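Local coordinates for protein lactate dehydrogenase, adjacent gene encodes predicted malate dehydrogenase (Cryptosporidium parvum, PDB 4ND2) that binds pyruvate and a dinucleotide cofactor analogue, and probably catalyses the interconversion of (S)-lactate and pyruvate with NAD(+) as the hydride carrier, at residues A[93-98]-A[310-315]; A[102-107]-A[129-134]; A[270-275]-A[301-306]. All coordinates share one frame; numbering follows the deposited sequence.

Contact 1: residues A[93-98]-A[310-315]; sequences LLFGNA and SKVLDN. With A3D (3-acetylpyridine adenine dinucleotide), chain C.
L94, F95 and A98 meet V312 and L313 where the opening turn of helix 94-111 crosses the last turn of helix 293-314, the local axes passing 10.7 Å apart at a crossing angle of -66°. The backbones come nearest at F95 and L313, with 6.9 Å between their CA atoms. L313 reaches in between two residues one turn apart: its CD1 lies 3.6 Å from CB of A98, and its CD2 is 4.0 Å from CD1 of L94. L94, its CG anti to the backbone N (chi1 179°), directs one methyl to each partner, and the second, CD2, sits 3.8 Å from CG1 of V312. This is a seam between domains, in which the C-terminal helix of the lactate/malate dehydrogenase fold lies against the Rossmann-type NAD domain; V126 of helix 124-135 touches both L94 and L313. Toward solvent, the F95 and V312 side chains cross at about a right angle, CZ of F95 3.7 Å from CG1 of V312, while the V312 carbonyl O lies in the ring plane at its edge. The far side of the same helical turn serves the cofactor pocket. There N97, hydrogen-bonded to I82, S81 and N122, places ND2 3.8 Å from O3D of the dinucleotide.

Contact 2: residues A[102-107]-A[129-134]; sequences DSVAEG and SHFQKV
D102 and H130 bridge two helices that run side by side, 94-111 and 124-135, their local axes 9.2 Å apart and crossing at -46°. The tight part of the interface is apolar and centres on A105, whose small side chain lets the backbones approach. CB of A105 is pressed to 3.5 Å from CG2 of V134, closer than carbons usually pack, and CA of A105 lies 3.5 Å from CE1 of F131. That same ring carbon also meets CG1 of V104 at 4.0 Å, so one corner of F131 serves two successive residues of the facing helix.

The polar side, where D102 and H130 are partly exposed to solvent, is held differently. H130, its CG anti to the backbone N, reaches toward the facing helix and donates from NE2 to OD2 of D102 at 2.7 Å. The bond is short but bent, with an angle of 133° at the hydrogen, and it reaches the syn side of the carboxylate from 34° out of its plane. NE2 has a second, weak bond to the carbonyl O of A98, while the other carboxylate oxygen, OD1, forms a salt bridge with R99. CG1 of V134 covers one face of the imidazole near its rim. The nearby carboxylate would be expected to stabilise a positive charge on the histidine.

Both helices belong to successive beta-alpha-beta crossovers of the Rossmann-type domain. V104 and F131 touch I78 of strand 75-78 in the parallel sheet beneath, and S129 and Q132, on another flank of their helix, meet Y271 of strand 270-279.

Contact 3: residues A[270-275]-A[301-306]; sequences IYMGVP and ESINEV
Y271, whose carbonyl O lies 4.0 Å from CG1 of V306, has its hydroxyl within hydrogen-bonding reach of two carbonyl oxygens, those of V142 and H139, which must share its single proton. The ring thus points from strand 270-279 to the NAD-binding half of the chain, where V128 of helix 124-135 also touches it. Its neighbours I270 and M272 project from the other side of the strand, toward helix 293-314.

There the helix lies across the strand, the local axes 9.8 Å apart with 136° between their directions, and three aliphatic side chains and a thioether fill the interval. I270 is fully extended, with CG1 anti to the backbone N (chi1 -172°), and its terminal CD1 comes in over the groove between I303 and V306, one turn apart on the helix. It lies 3.9 Å from CG1 of V306 and 4.1 Å from CG2 of I303. M272 approaches I303 from farther along the strand. Straight beyond its CG, it carries SD to 3.7 Å from CG1 of I303, so that the two branches of this isoleucine serve different strand residues.

The pairing joins an antiparallel sheet of the C-terminal domain to the long helix at its surface. Polar groups of the helix are engaged elsewhere: S302 OG bonds to the amide N of G176 and E305 OE1 to that of G180, residues that flank H177, the predicted proton acceptor, in the sequence. No hydrogen bond spans strand and helix here, which implies that shape and apolar burial, with no directional bond, set their fit.

Overall arrangement
The three contacts illustrate how a two-domain dehydrogenase shares its helices between interfaces. Helix 94-111 serves contacts 1 and 2, and helix 293-314 serves contacts 1 and 3. Contact 1 is the one that spans the two domains, whereas contact 2 lies within the NAD-binding domain and contact 3 within the C-terminal one. All are partly buried. Contact 1, however, runs out to exposed residues at the surface, while the touching residues of the others are buried or only partly exposed. Contacts 1 and 3 are apolar; contact 2 adds a histidine-carboxylate bond. H130 also touches contact 1, and contacts 2 and 3 touch through Y271, although they lie in different domains.

Contact 1: residues A[93-98]-A[310-315]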
loop_
_atom_site.group_PDB
_atom_site.type_symbol
_atom_site.label_atom_id
_atom_site.label_comp_id
_atom_site.label_asym_id
_atom_site.label_seq_id
_atom_site.Cartn_x
_atom_site.Cartn_y
_atom_site.Cartn_z
ATOM N N LEU A 93 1.674 36.017 -12.014
ATOM C CA LEU A 93 1.591 35.120 -13.167
ATOM C C LEU A 93 0.263 35.227 -13.923
ATOM O O LEU A 93 0.050 34.499 -14.894
ATOM C CB LEU A 93 1.782 33.668 -12.708
ATOM C CG LEU A 93 3.013 33.359 -11.850
ATOM C CD1 LEU A 93 2.980 31.914 -11.372
ATOM C CD2 LEU A 93 4.293 33.646 -12.621
ATOM N N LEU A 94 -0.617 36.131 -13.487
ATOM C CA LEU A 94 -1.991 36.213 -13.990
ATOM C C LEU A 94 -2.106 36.269 -15.517
ATOM O O LEU A 94 -2.755 35.418 -16.122
ATOM C CB LEU A 94 -2.694 37.437 -13.391
ATOM C CG LEU A 94 -4.136 37.716 -13.823
ATOM C CD1 LEU A 94 -5.058 36.595 -13.376
ATOM C CD2 LEU A 94 -4.599 39.052 -13.262
ATOM N N PHE A 95 -1.483 37.275 -16.127
ATOM C CA PHE A 95 -1.696 37.550 -17.550
ATOM C C PHE A 95 -1.149 36.436 -18.440
ATOM O O PHE A 95 -1.821 35.994 -19.370
ATOM C CB PHE A 95 -1.082 38.899 -17.949
ATOM C CG PHE A 95 -1.676 40.082 -17.224
ATOM C CD1 PHE A 95 -0.859 40.995 -16.571
ATOM C CD2 PHE A 95 -3.052 40.281 -17.193
ATOM C CE1 PHE A 95 -1.401 42.084 -15.903
ATOM C CE2 PHE A 95 -3.598 41.369 -16.527
ATOM C CZ PHE A 95 -2.772 42.270 -15.882
ATOM N N GLY A 96 0.064 35.982 -18.143
ATOM C CA GLY A 96 0.701 34.925 -18.920
ATOM C C GLY A 96 -0.003 33.583 -18.810
ATOM O O GLY A 96 -0.212 32.901 -19.811
ATOM N N ASN A 97 -0.381 33.197 -17.595
ATOM C CA ASN A 97 -1.006 31.889 -17.388
ATOM C C ASN A 97 -2.446 31.820 -17.879
ATOM O O ASN A 97 -2.899 30.759 -18.306
ATOM C CB ASN A 97 -0.898 31.464 -15.922
ATOM C CG ASN A 97 0.524 31.105 -15.532
ATOM O OD1 ASN A 97 1.406 30.992 -16.387
ATOM N ND2 ASN A 97 0.754 30.919 -14.241
ATOM N N ALA A 98 -3.155 32.944 -17.845
ATOM C CA ALA A 98 -4.483 33.017 -18.454
ATOM C C ALA A 98 -4.411 32.649 -19.937
ATOM O O ALA A 98 -5.256 31.910 -20.443
ATOM C CB ALA A 98 -5.069 34.407 -18.287
ATOM N N SER A 310 -9.737 38.968 -10.340
ATOM C CA SER A 310 -10.595 38.571 -11.452
ATOM C C SER A 310 -10.932 39.755 -12.367
ATOM O O SER A 310 -10.992 39.605 -13.588
ATOM C CB SER A 310 -11.883 37.940 -10.917
ATOM O OG SER A 310 -12.715 37.501 -11.974
ATOM N N LYS A 311 -11.154 40.926 -11.771
ATOM C CA LYS A 311 -11.468 42.135 -12.539
ATOM C C LYS A 311 -10.244 42.676 -13.280
ATOM O O LYS A 311 -10.370 43.216 -14.380
ATOM C CB LYS A 311 -12.072 43.209 -11.631
ATOM C CG LYS A 311 -13.505 42.901 -11.220
ATOM C CD LYS A 311 -13.932 43.690 -9.993
ATOM C CE LYS A 311 -15.323 43.278 -9.535
ATOM N NZ LYS A 311 -15.657 43.835 -8.197
ATOM N N VAL A 312 -9.068 42.523 -12.675
ATOM C CA VAL A 312 -7.806 42.853 -13.337
ATOM C C VAL A 312 -7.644 42.009 -14.608
ATOM O O VAL A 312 -7.213 42.517 -15.645
ATOM C CB VAL A 312 -6.593 42.639 -12.400
ATOM C CG1 VAL A 312 -5.276 42.744 -13.163
ATOM C CG2 VAL A 312 -6.616 43.640 -11.251
ATOM N N LEU A 313 -8.001 40.728 -14.521
ATOM C CA LEU A 313 -7.924 39.820 -15.666
ATOM C C LEU A 313 -8.914 40.204 -16.761
ATOM O O LEU A 313 -8.574 40.179 -17.945
ATOM C CB LEU A 313 -8.171 38.373 -15.228
ATOM C CG LEU A 313 -8.056 37.291 -16.308
ATOM C CD1 LEU A 313 -6.735 37.391 -17.058
ATOM C CD2 LEU A 313 -8.217 35.911 -15.689
ATOM N N ASP A 314 -10.136 40.559 -16.362
ATOM C CA ASP A 314 -11.162 41.013 -17.305
ATOM C C ASP A 314 -10.715 42.247 -18.097
ATOM O O ASP A 314 -11.147 42.440 -19.233
ATOM C CB ASP A 314 -12.475 41.322 -16.575
ATOM C CG ASP A 314 -13.163 40.074 -16.036
ATOM O OD1 ASP A 314 -12.915 38.966 -16.557
ATOM O OD2 ASP A 314 -13.966 40.208 -15.090
ATOM N N ASN A 315 -9.858 43.069 -17.492
ATOM C CA ASN A 315 -9.296 44.249 -18.150
ATOM C C ASN A 315 -7.811 44.070 -18.471
ATOM O O ASN A 315 -7.014 44.996 -18.308
ATOM C CB ASN A 315 -9.492 45.483 -17.263
ATOM C CG ASN A 315 -10.936 45.679 -16.850
ATOM O OD1 ASN A 315 -11.855 45.466 -17.641
ATOM N ND2 ASN A 315 -11.147 46.089 -15.605
HETATM P PA A3D C . 7.599 24.590 -13.742
HETATM O O1A A3D C . 8.556 23.610 -13.121
HETATM O O2A A3D C . 8.131 25.867 -14.337
HETATM O O5B A3D C . 6.757 23.828 -14.872
HETATM C C5B A3D C . 5.892 24.508 -15.773
HETATM C C4B A3D C . 5.828 23.686 -17.050
HETATM O O4B A3D C . 4.784 24.175 -17.895
HETATM C C3B A3D C . 7.126 23.752 -17.855
HETATM O O3B A3D C . 7.680 22.446 -18.044
HETATM C C2B A3D C . 6.724 24.383 -19.176
HETATM O O2B A3D C . 7.425 23.860 -20.307
HETATM C C1B A3D C . 5.241 24.072 -19.241
HETATM N N9A A3D C . 4.490 24.965 -20.148
HETATM C C8A A3D C . 4.688 26.278 -20.375
HETATM N N7A A3D C . 3.790 26.737 -21.283
HETATM C C5A A3D C . 3.010 25.706 -21.645
HETATM C C6A A3D C . 1.871 25.494 -22.559
HETATM N N6A A3D C . 1.369 26.515 -23.297
HETATM N N1A A3D C . 1.348 24.247 -22.628
HETATM C C2A A3D C . 1.828 23.215 -21.905
HETATM N N3A A3D C . 2.863 23.342 -21.056
HETATM C C4A A3D C . 3.477 24.539 -20.889
HETATM O O3 A3D C . 6.449 25.021 -12.692
HETATM P PN A3D C . 5.914 24.106 -11.470
HETATM O O1N A3D C . 6.877 24.232 -10.324
HETATM O O2N A3D C . 5.541 22.740 -11.977
HETATM O O5D A3D C . 4.554 24.876 -11.099
HETATM C C5D A3D C . 3.486 24.886 -12.041
HETATM C C4D A3D C . 2.380 25.850 -11.628
HETATM O O4D A3D C . 1.761 25.396 -10.418
HETATM C C3D A3D C . 2.875 27.268 -11.355
HETATM O O3D A3D C . 1.974 28.213 -11.932
HETATM C C2D A3D C . 2.839 27.396 -9.850
HETATM O O2D A3D C . 2.621 28.732 -9.387
HETATM C C1D A3D C . 1.663 26.497 -9.514
HETATM N N1N A3D C . 1.639 26.041 -8.125
HETATM C C2N A3D C . 0.483 26.135 -7.451
HETATM C C3N A3D C . 0.395 25.721 -6.130
HETATM C C7N A3D C . -0.897 25.824 -5.377
HETATM O O7N A3D C . -0.902 25.511 -4.204
HETATM C C8N A3D C . -2.146 26.285 -6.064
HETATM C C4N A3D C . 1.522 25.200 -5.508
HETATM C C5N A3D C . 2.705 25.108 -6.225
HETATM C C6N A3D C . 2.739 25.542 -7.543
#

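Contact 2: residues A[102-107]-A[129-134]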
loop_
_atom_site.group_PDB
_atom_site.type_symbol
_atom_site.label_atom_id
_atom_site.label_comp_id
_atom_site.label_asym_id
_atom_site.label_seq_id
_atom_site.Cartn_x
_atom_site.Cartn_y
_atom_site.Cartn_z
ATOM N N ASP A 102 -6.030 29.356 -22.070
ATOM C CA ASP A 102 -6.834 29.471 -23.296
ATOM C C ASP A 102 -6.494 28.332 -24.251
ATOM O O ASP A 102 -7.385 27.683 -24.795
ATOM C CB ASP A 102 -6.587 30.805 -24.014
ATOM C CG ASP A 102 -7.071 32.003 -23.226
ATOM O OD1 ASP A 102 -6.511 33.101 -23.428
ATOM O OD2 ASP A 102 -8.003 31.862 -22.409
ATOM N N SER A 103 -5.198 28.101 -24.447
ATOM C CA SER A 103 -4.722 27.034 -25.324
ATOM C C SER A 103 -5.056 25.650 -24.758
ATOM O O SER A 103 -5.526 24.777 -25.487
ATOM C CB SER A 103 -3.212 27.166 -25.550
ATOM O OG SER A 103 -2.737 26.178 -26.445
ATOM N N VAL A 104 -4.831 25.459 -23.459
ATOM C CA VAL A 104 -5.144 24.180 -22.812
ATOM C C VAL A 104 -6.635 23.860 -22.935
ATOM O O VAL A 104 -7.011 22.714 -23.181
ATOM C CB VAL A 104 -4.729 24.159 -21.321
ATOM C CG1 VAL A 104 -5.137 22.847 -20.663
ATOM C CG2 VAL A 104 -3.227 24.362 -21.173
ATOM N N ALA A 105 -7.473 24.879 -22.771
ATOM C CA ALA A 105 -8.924 24.721 -22.879
ATOM C C ALA A 105 -9.353 24.215 -24.253
ATOM O O ALA A 105 -10.278 23.411 -24.354
ATOM C CB ALA A 105 -9.620 26.034 -22.566
ATOM N N GLU A 106 -8.683 24.683 -25.305
ATOM C CA GLU A 106 -8.978 24.224 -26.663
ATOM C C GLU A 106 -8.603 22.755 -26.851
ATOM O O GLU A 106 -9.325 22.011 -27.511
ATOM C CB GLU A 106 -8.268 25.096 -27.708
ATOM C CG GLU A 106 -8.765 26.537 -27.764
ATOM C CD GLU A 106 -10.259 26.651 -28.026
ATOM O OE1 GLU A 106 -10.808 25.824 -28.786
ATOM O OE2 GLU A 106 -10.890 27.576 -27.473
ATOM N N GLY A 107 -7.479 22.342 -26.271
ATOM C CA GLY A 107 -7.064 20.940 -26.314
ATOM C C GLY A 107 -8.044 20.018 -25.607
ATOM O O GLY A 107 -8.456 18.995 -26.160
ATOM N N SER A 129 -11.502 29.656 -12.607
ATOM C CA SER A 129 -12.656 30.367 -13.152
ATOM C C SER A 129 -12.455 30.669 -14.634
ATOM O O SER A 129 -13.359 30.470 -15.446
ATOM C CB SER A 129 -12.880 31.673 -12.386
ATOM O OG SER A 129 -14.064 32.316 -12.816
ATOM N N HIS A 130 -11.261 31.144 -14.974
ATOM C CA HIS A 130 -10.909 31.428 -16.358
ATOM C C HIS A 130 -11.022 30.182 -17.233
ATOM O O HIS A 130 -11.616 30.235 -18.309
ATOM C CB HIS A 130 -9.496 32.007 -16.447
ATOM C CG HIS A 130 -9.106 32.423 -17.830
ATOM N ND1 HIS A 130 -9.724 33.460 -18.495
ATOM C CD2 HIS A 130 -8.170 31.936 -18.677
ATOM C CE1 HIS A 130 -9.183 33.597 -19.692
ATOM N NE2 HIS A 130 -8.237 32.684 -19.828
ATOM N N PHE A 131 -10.467 29.062 -16.770
ATOM C CA PHE A 131 -10.519 27.819 -17.542
ATOM C C PHE A 131 -11.947 27.333 -17.774
ATOM O O PHE A 131 -12.279 26.886 -18.872
ATOM C CB PHE A 131 -9.716 26.697 -16.882
ATOM C CG PHE A 131 -9.685 25.440 -17.701
ATOM C CD1 PHE A 131 -8.705 25.251 -18.666
ATOM C CD2 PHE A 131 -10.662 24.468 -17.543
ATOM C CE1 PHE A 131 -8.687 24.104 -19.439
ATOM C CE2 PHE A 131 -10.651 23.319 -18.315
ATOM C CZ PHE A 131 -9.660 23.137 -19.265
ATOM N N GLN A 132 -12.780 27.398 -16.741
ATOM C CA GLN A 132 -14.170 26.967 -16.864
ATOM C C GLN A 132 -14.907 27.819 -17.897
ATOM O O GLN A 132 -15.656 27.293 -18.720
ATOM C CB GLN A 132 -14.883 27.023 -15.508
ATOM C CG GLN A 132 -16.253 26.353 -15.492
ATOM C CD GLN A 132 -17.356 27.216 -16.082
ATOM O OE1 GLN A 132 -17.337 28.439 -15.956
ATOM N NE2 GLN A 132 -18.324 26.580 -16.730
ATOM N N LYS A 133 -14.678 29.130 -17.853
ATOM C CA LYS A 133 -15.329 30.060 -18.773
ATOM C C LYS A 133 -14.947 29.779 -20.228
ATOM O O LYS A 133 -15.822 29.646 -21.083
ATOM C CB LYS A 133 -14.991 31.511 -18.412
ATOM C CG LYS A 133 -15.851 32.540 -19.133
ATOM C CD LYS A 133 -15.471 33.962 -18.755
ATOM C CE LYS A 133 -16.329 34.973 -19.501
ATOM N NZ LYS A 133 -15.918 36.379 -19.225
ATOM N N VAL A 134 -13.648 29.675 -20.502
ATOM C CA VAL A 134 -13.167 29.508 -21.880
ATOM C C VAL A 134 -13.359 28.083 -22.419
ATOM O O VAL A 134 -13.593 27.905 -23.613
ATOM C CB VAL A 134 -11.694 29.960 -22.056
ATOM C CG1 VAL A 134 -11.527 31.407 -21.617
ATOM C CG2 VAL A 134 -10.730 29.055 -21.304
#

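Contact 3: residues A[270-275]-A[301-306]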
loop_
_atom_site.group_PDB
_atom_site.type_symbol
_atom_site.label_atom_id
_atom_site.label_comp_id
_atom_site.label_asym_id
_atom_site.label_seq_id
_atom_site.Cartn_x
_atom_site.Cartn_y
_atom_site.Cartn_z
ATOM N N ILE A 270 -19.267 31.798 -7.438
ATOM C CA ILE A 270 -17.855 32.171 -7.477
ATOM C C ILE A 270 -16.978 30.953 -7.183
ATOM O O ILE A 270 -17.323 30.119 -6.341
ATOM C CB ILE A 270 -17.540 33.303 -6.471
ATOM C CG1 ILE A 270 -16.103 33.808 -6.655
ATOM C CG2 ILE A 270 -17.767 32.847 -5.034
ATOM C CD1 ILE A 270 -15.743 34.973 -5.759
ATOM N N TYR A 271 -15.851 30.852 -7.886
ATOM C CA TYR A 271 -14.848 29.832 -7.589
ATOM C C TYR A 271 -13.994 30.271 -6.404
ATOM O O TYR A 271 -13.286 31.275 -6.482
ATOM C CB TYR A 271 -13.953 29.558 -8.806
ATOM C CG TYR A 271 -14.472 28.469 -9.712
ATOM C CD1 TYR A 271 -15.080 28.772 -10.927
ATOM C CD2 TYR A 271 -14.357 27.130 -9.351
ATOM C CE1 TYR A 271 -15.556 27.771 -11.759
ATOM C CE2 TYR A 271 -14.831 26.123 -10.172
ATOM C CZ TYR A 271 -15.427 26.446 -11.377
ATOM O OH TYR A 271 -15.899 25.449 -12.195
ATOM N N MET A 272 -14.075 29.524 -5.305
ATOM C CA MET A 272 -13.231 29.770 -4.138
ATOM C C MET A 272 -13.059 28.499 -3.307
ATOM O O MET A 272 -13.791 27.526 -3.485
ATOM C CB MET A 272 -13.819 30.888 -3.271
ATOM C CG MET A 272 -15.114 30.527 -2.558
ATOM S SD MET A 272 -15.657 31.827 -1.434
ATOM C CE MET A 272 -17.066 31.037 -0.667
ATOM N N GLY A 273 -12.095 28.526 -2.393
ATOM C CA GLY A 273 -11.823 27.391 -1.521
ATOM C C GLY A 273 -12.971 27.087 -0.574
ATOM O O GLY A 273 -13.340 27.924 0.250
ATOM N N VAL A 274 -13.534 25.887 -0.703
ATOM C CA VAL A 274 -14.601 25.409 0.179
ATOM C C VAL A 274 -14.468 23.901 0.381
ATOM O O VAL A 274 -13.850 23.227 -0.445
ATOM C CB VAL A 274 -16.003 25.693 -0.403
ATOM C CG1 VAL A 274 -16.308 27.184 -0.373
ATOM C CG2 VAL A 274 -16.135 25.144 -1.821
ATOM N N PRO A 275 -15.056 23.363 1.470
ATOM C CA PRO A 275 -15.095 21.905 1.625
ATOM C C PRO A 275 -16.115 21.263 0.683
ATOM O O PRO A 275 -17.316 21.510 0.813
ATOM C CB PRO A 275 -15.497 21.700 3.098
ATOM C CG PRO A 275 -15.535 23.057 3.723
ATOM C CD PRO A 275 -15.682 24.048 2.612
ATOM N N GLU A 301 -13.471 39.266 3.119
ATOM C CA GLU A 301 -12.268 39.939 2.626
ATOM C C GLU A 301 -11.521 39.090 1.590
ATOM O O GLU A 301 -10.948 39.628 0.642
ATOM C CB GLU A 301 -11.348 40.313 3.792
ATOM C CG GLU A 301 -11.920 41.427 4.664
ATOM C CD GLU A 301 -11.157 41.653 5.958
ATOM O OE1 GLU A 301 -10.125 40.989 6.189
ATOM O OE2 GLU A 301 -11.599 42.508 6.756
ATOM N N SER A 302 -11.539 37.771 1.769
ATOM C CA SER A 302 -10.943 36.848 0.800
ATOM C C SER A 302 -11.690 36.904 -0.528
ATOM O O SER A 302 -11.072 36.953 -1.592
ATOM C CB SER A 302 -10.960 35.414 1.337
ATOM O OG SER A 302 -10.270 34.534 0.465
ATOM N N ILE A 303 -13.019 36.902 -0.454
ATOM C CA ILE A 303 -13.872 37.008 -1.639
ATOM C C ILE A 303 -13.573 38.297 -2.417
ATOM O O ILE A 303 -13.484 38.270 -3.645
ATOM C CB ILE A 303 -15.371 36.933 -1.261
ATOM C CG1 ILE A 303 -15.727 35.515 -0.794
ATOM C CG2 ILE A 303 -16.263 37.331 -2.433
ATOM C CD1 ILE A 303 -16.962 35.449 0.081
ATOM N N ASN A 304 -13.417 39.411 -1.702
ATOM C CA ASN A 304 -13.047 40.691 -2.324
ATOM C C ASN A 304 -11.711 40.588 -3.057
ATOM O O ASN A 304 -11.556 41.111 -4.160
ATOM C CB ASN A 304 -12.942 41.809 -1.278
ATOM C CG ASN A 304 -14.270 42.135 -0.616
ATOM O OD1 ASN A 304 -15.341 41.827 -1.139
ATOM N ND2 ASN A 304 -14.201 42.778 0.547
ATOM N N GLU A 305 -10.755 39.912 -2.423
ATOM C CA GLU A 305 -9.432 39.670 -3.002
ATOM C C GLU A 305 -9.539 38.895 -4.321
ATOM O O GLU A 305 -8.869 39.228 -5.302
ATOM C CB GLU A 305 -8.566 38.893 -2.004
ATOM C CG GLU A 305 -7.070 39.091 -2.151
ATOM C CD GLU A 305 -6.296 38.432 -1.022
ATOM O OE1 GLU A 305 -6.003 37.222 -1.119
ATOM O OE2 GLU A 305 -5.985 39.125 -0.030
ATOM N N VAL A 306 -10.390 37.871 -4.335
ATOM C CA VAL A 306 -10.618 37.047 -5.527
ATOM C C VAL A 306 -11.273 37.860 -6.647
ATOM O O VAL A 306 -10.841 37.794 -7.800
ATOM C CB VAL A 306 -11.490 35.810 -5.199
ATOM C CG1 VAL A 306 -11.921 35.083 -6.468
ATOM C CG2 VAL A 306 -10.738 34.859 -4.278
#